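Local coordinates for protein N-acetyl-L-2,4-diaminobutyric acid deacetylase (Ruegeria pomeroyi, PDB 6TWL) that probably removes the acetyl group from N-acetyl-L-2,4-diaminobutyric acid during bacterial breakdown of ectoine, as a zinc-dependent hydrolase, at residues T54-L68 with I86-S99. Residues are numbered along the deposited sequence; the frame is centred on the assembly and turned at random.
Sequences TGANHGDEYEGPVAL and IVPAFNYPAFRAGS
G55 and A56 leave strand 50-54 bonded to the chain that leaves its parallel neighbour, strand 82-87. G55 N donates to V87 O at 2.8 Å, and F90 N to A56 O at 3.0 Å, the latter within the carbonyl plane. Between these bonds G55 CA lies so near P88 O that a CB on it would clash.

N91 carries the next part of the contact, from CB to its amide. Its CB sits 3.4 Å from N57 O, and chi1 of 49° sets CG so that the amide reaches toward G59 and R96 O. OD1 is turned to the A56 side, whereas ND2 passes G59 CA at 3.9 Å and donates to R96 O in a nearly straight bond (168°). That oxygen lies in the amide plane of N91, yet ND2 stands above the carbonyl plane of R96, across from S99 N on the other face. Two donors thus grip the start of the R96–S99 type II turn.

The turn meets the 55-62 loop through a weak bond from G98 N to G59 O. Y62 flanks it, CE1 3.6 Å from G98 N and OH 3.3 Å from G98 CA; an alanine here would probably lose the ring's contacts with G98 and A97 and leave a gap beside the turn. At the strand end, L68 CB packs on I86 CG2 at 3.9 Å, laying helix 63-74 against strand 82-87 within the beta-alpha-beta unit.

The loop holds H58 and E61, which bind zinc in this enzyme, though none is bound here; N57 OD1 bonds weakly to ligand H144. Across the two segments the polar links are backbone hydrogen bonds, consistent with a loop shape independent of the metal.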
# COMPACT_ATOMS: atom_id res chain seq x y z
N THR A 54 -5.94 -5.47 1.23
CA THR A 54 -5.63 -5.61 -0.18
C THR A 54 -4.12 -5.46 -0.37
O THR A 54 -3.49 -4.59 0.24
CB THR A 54 -6.40 -4.59 -1.05
OG1 THR A 54 -6.17 -3.26 -0.59
CG2 THR A 54 -7.89 -4.86 -0.96
N GLY A 55 -3.55 -6.33 -1.21
CA GLY A 55 -2.11 -6.50 -1.25
C GLY A 55 -1.33 -5.51 -2.08
O GLY A 55 -0.38 -4.91 -1.59
N ALA A 56 -1.71 -5.34 -3.34
CA ALA A 56 -0.90 -4.53 -4.25
C ALA A 56 -1.77 -4.07 -5.41
O ALA A 56 -2.58 -4.85 -5.92
CB ALA A 56 0.30 -5.34 -4.77
N ASN A 57 -1.61 -2.81 -5.80
CA ASN A 57 -2.24 -2.32 -7.02
C ASN A 57 -1.39 -2.56 -8.25
O ASN A 57 -1.87 -2.34 -9.37
CB ASN A 57 -2.55 -0.82 -6.89
CG ASN A 57 -2.99 -0.44 -5.49
OD1 ASN A 57 -2.27 -0.66 -4.52
ND2 ASN A 57 -4.18 0.15 -5.38
N HIS A 58 -0.15 -3.01 -8.08
CA HIS A 58 0.76 -3.25 -9.19
C HIS A 58 1.49 -4.56 -8.96
O HIS A 58 1.64 -5.03 -7.83
CB HIS A 58 1.77 -2.10 -9.35
CG HIS A 58 1.14 -0.81 -9.77
ND1 HIS A 58 0.72 0.14 -8.86
CD2 HIS A 58 0.87 -0.30 -10.99
CE1 HIS A 58 0.22 1.17 -9.51
NE2 HIS A 58 0.29 0.93 -10.80
N GLY A 59 1.95 -5.15 -10.06
CA GLY A 59 2.58 -6.45 -10.04
C GLY A 59 4.02 -6.49 -9.57
O GLY A 59 4.59 -7.58 -9.47
N ASP A 60 4.64 -5.35 -9.27
CA ASP A 60 6.04 -5.34 -8.86
C ASP A 60 6.22 -5.02 -7.38
O ASP A 60 7.29 -4.55 -6.97
CB ASP A 60 6.85 -4.37 -9.72
CG ASP A 60 6.18 -3.02 -9.84
OD1 ASP A 60 5.13 -2.80 -9.21
OD2 ASP A 60 6.71 -2.16 -10.59
N GLU A 61 5.20 -5.27 -6.56
CA GLU A 61 5.28 -5.08 -5.11
C GLU A 61 5.01 -6.40 -4.42
O GLU A 61 4.09 -7.13 -4.80
CB GLU A 61 4.28 -4.02 -4.65
CG GLU A 61 4.43 -2.69 -5.38
CD GLU A 61 3.20 -1.83 -5.25
OE1 GLU A 61 2.44 -2.00 -4.28
OE2 GLU A 61 2.99 -0.96 -6.13
N TYR A 62 5.81 -6.72 -3.40
CA TYR A 62 5.81 -8.09 -2.90
C TYR A 62 5.67 -8.23 -1.38
O TYR A 62 5.22 -9.28 -0.92
CB TYR A 62 7.09 -8.79 -3.38
CG TYR A 62 7.16 -8.89 -4.89
CD1 TYR A 62 6.35 -9.77 -5.58
CD2 TYR A 62 8.02 -8.08 -5.61
CE1 TYR A 62 6.41 -9.87 -6.96
CE2 TYR A 62 8.09 -8.16 -6.99
CZ TYR A 62 7.28 -9.06 -7.66
OH TYR A 62 7.34 -9.14 -9.03
N GLU A 63 6.06 -7.21 -0.61
CA GLU A 63 5.86 -7.28 0.84
C GLU A 63 4.40 -7.55 1.17
O GLU A 63 4.08 -8.43 1.98
CB GLU A 63 6.32 -5.99 1.51
CG GLU A 63 7.82 -5.88 1.70
CD GLU A 63 8.51 -5.29 0.50
OE1 GLU A 63 7.80 -4.88 -0.45
OE2 GLU A 63 9.75 -5.23 0.49
N GLY A 64 3.50 -6.80 0.54
CA GLY A 64 2.08 -6.99 0.69
C GLY A 64 1.62 -8.39 0.32
O GLY A 64 1.06 -9.11 1.15
N PRO A 65 1.83 -8.79 -0.94
CA PRO A 65 1.41 -10.14 -1.35
C PRO A 65 1.96 -11.26 -0.48
O PRO A 65 1.25 -12.25 -0.25
CB PRO A 65 1.92 -10.23 -2.79
CG PRO A 65 1.86 -8.83 -3.28
CD PRO A 65 2.26 -7.98 -2.09
N VAL A 66 3.20 -11.15 0.00
CA VAL A 66 3.75 -12.20 0.84
C VAL A 66 3.03 -12.26 2.18
O VAL A 66 2.56 -13.32 2.61
CB VAL A 66 5.27 -12.00 1.03
CG1 VAL A 66 5.78 -12.89 2.16
CG2 VAL A 66 6.01 -12.31 -0.26
N ALA A 67 2.93 -11.11 2.86
CA ALA A 67 2.26 -11.07 4.16
C ALA A 67 0.83 -11.57 4.07
O ALA A 67 0.37 -12.32 4.94
CB ALA A 67 2.29 -9.64 4.71
N LEU A 68 0.10 -11.19 3.02
CA LEU A 68 -1.30 -11.58 2.91
C LEU A 68 -1.46 -13.03 2.50
O LEU A 68 -2.44 -13.68 2.90
CB LEU A 68 -2.02 -10.66 1.93
CG LEU A 68 -2.18 -9.21 2.40
CD1 LEU A 68 -3.08 -8.44 1.46
CD2 LEU A 68 -2.73 -9.16 3.82
N ILE A 86 -9.40 -10.86 2.78
CA ILE A 86 -8.01 -10.77 2.34
C ILE A 86 -7.98 -10.87 0.82
O ILE A 86 -8.38 -11.89 0.25
CB ILE A 86 -7.14 -11.86 2.98
CG1 ILE A 86 -7.23 -11.77 4.50
CG2 ILE A 86 -5.70 -11.74 2.52
CD1 ILE A 86 -6.75 -13.02 5.22
N VAL A 87 -7.51 -9.81 0.18
CA VAL A 87 -7.33 -9.77 -1.27
C VAL A 87 -5.84 -9.58 -1.53
O VAL A 87 -5.37 -8.44 -1.63
CB VAL A 87 -8.15 -8.64 -1.91
CG1 VAL A 87 -8.11 -8.74 -3.43
CG2 VAL A 87 -9.59 -8.68 -1.40
N PRO A 88 -5.06 -10.66 -1.64
CA PRO A 88 -3.60 -10.51 -1.76
C PRO A 88 -3.18 -9.77 -3.02
O PRO A 88 -2.16 -9.07 -3.00
CB PRO A 88 -3.09 -11.95 -1.78
CG PRO A 88 -4.20 -12.77 -1.21
CD PRO A 88 -5.46 -12.08 -1.62
N ALA A 89 -3.93 -9.90 -4.10
CA ALA A 89 -3.60 -9.25 -5.36
C ALA A 89 -4.79 -8.41 -5.81
O ALA A 89 -5.91 -8.91 -5.92
CB ALA A 89 -3.24 -10.28 -6.43
N PHE A 90 -4.53 -7.12 -6.05
CA PHE A 90 -5.55 -6.16 -6.43
C PHE A 90 -5.15 -5.43 -7.71
O PHE A 90 -5.55 -4.28 -7.93
CB PHE A 90 -5.81 -5.18 -5.29
CG PHE A 90 -7.10 -4.43 -5.40
CD1 PHE A 90 -8.24 -5.03 -5.91
CD2 PHE A 90 -7.18 -3.11 -4.99
CE1 PHE A 90 -9.43 -4.33 -6.02
CE2 PHE A 90 -8.37 -2.40 -5.08
CZ PHE A 90 -9.49 -3.02 -5.60
N ASN A 91 -4.35 -6.08 -8.55
CA ASN A 91 -3.77 -5.47 -9.74
C ASN A 91 -4.44 -6.05 -10.98
O ASN A 91 -4.08 -7.13 -11.45
CB ASN A 91 -2.26 -5.68 -9.77
CG ASN A 91 -1.87 -7.13 -9.53
OD1 ASN A 91 -2.28 -7.74 -8.54
ND2 ASN A 91 -1.08 -7.69 -10.45
N TYR A 92 -5.42 -5.31 -11.51
CA TYR A 92 -6.04 -5.67 -12.78
C TYR A 92 -4.99 -5.68 -13.89
O TYR A 92 -4.06 -4.86 -13.88
CB TYR A 92 -7.15 -4.67 -13.10
CG TYR A 92 -8.00 -5.02 -14.30
CD1 TYR A 92 -9.07 -5.90 -14.19
CD2 TYR A 92 -7.75 -4.45 -15.54
CE1 TYR A 92 -9.85 -6.21 -15.28
CE2 TYR A 92 -8.52 -4.76 -16.64
CZ TYR A 92 -9.58 -5.64 -16.50
OH TYR A 92 -10.35 -5.94 -17.60
N PRO A 93 -5.10 -6.60 -14.86
CA PRO A 93 -6.12 -7.65 -14.97
C PRO A 93 -5.66 -9.00 -14.45
O PRO A 93 -6.45 -9.94 -14.36
CB PRO A 93 -6.35 -7.72 -16.48
CG PRO A 93 -4.98 -7.46 -17.05
CD PRO A 93 -4.27 -6.52 -16.08
N ALA A 94 -4.37 -9.09 -14.11
CA ALA A 94 -3.79 -10.38 -13.76
C ALA A 94 -4.28 -10.86 -12.40
O ALA A 94 -4.65 -12.02 -12.25
CB ALA A 94 -2.27 -10.27 -13.78
N PHE A 95 -4.28 -9.97 -11.41
CA PHE A 95 -4.56 -10.32 -10.02
C PHE A 95 -3.67 -11.47 -9.56
O PHE A 95 -4.12 -12.45 -8.96
CB PHE A 95 -6.04 -10.66 -9.82
CG PHE A 95 -6.95 -9.49 -10.01
CD1 PHE A 95 -6.95 -8.44 -9.11
CD2 PHE A 95 -7.80 -9.43 -11.10
CE1 PHE A 95 -7.78 -7.36 -9.28
CE2 PHE A 95 -8.63 -8.35 -11.29
CZ PHE A 95 -8.63 -7.31 -10.37
N ARG A 96 -2.38 -11.34 -9.85
CA ARG A 96 -1.36 -12.21 -9.29
C ARG A 96 -0.08 -11.41 -9.14
O ARG A 96 0.28 -10.63 -10.03
CB ARG A 96 -1.12 -13.44 -10.18
CG ARG A 96 -1.32 -13.19 -11.66
CD ARG A 96 -1.46 -14.49 -12.42
NE ARG A 96 -0.31 -15.36 -12.22
CZ ARG A 96 -0.41 -16.68 -12.06
NH1 ARG A 96 -1.60 -17.25 -12.09
NH2 ARG A 96 0.68 -17.42 -11.88
N ALA A 97 0.59 -11.57 -7.99
CA ALA A 97 1.89 -10.96 -7.78
C ALA A 97 2.82 -11.26 -8.94
O ALA A 97 2.77 -12.34 -9.54
CB ALA A 97 2.51 -11.49 -6.48
N GLY A 98 3.67 -10.29 -9.28
CA GLY A 98 4.63 -10.44 -10.35
C GLY A 98 4.07 -10.34 -11.75
O GLY A 98 4.83 -10.05 -12.68
N SER A 99 2.78 -10.56 -11.94
CA SER A 99 2.20 -10.45 -13.27
C SER A 99 1.93 -8.99 -13.61
O SER A 99 1.57 -8.20 -12.74
CB SER A 99 0.92 -11.26 -13.36
OG SER A 99 1.19 -12.64 -13.56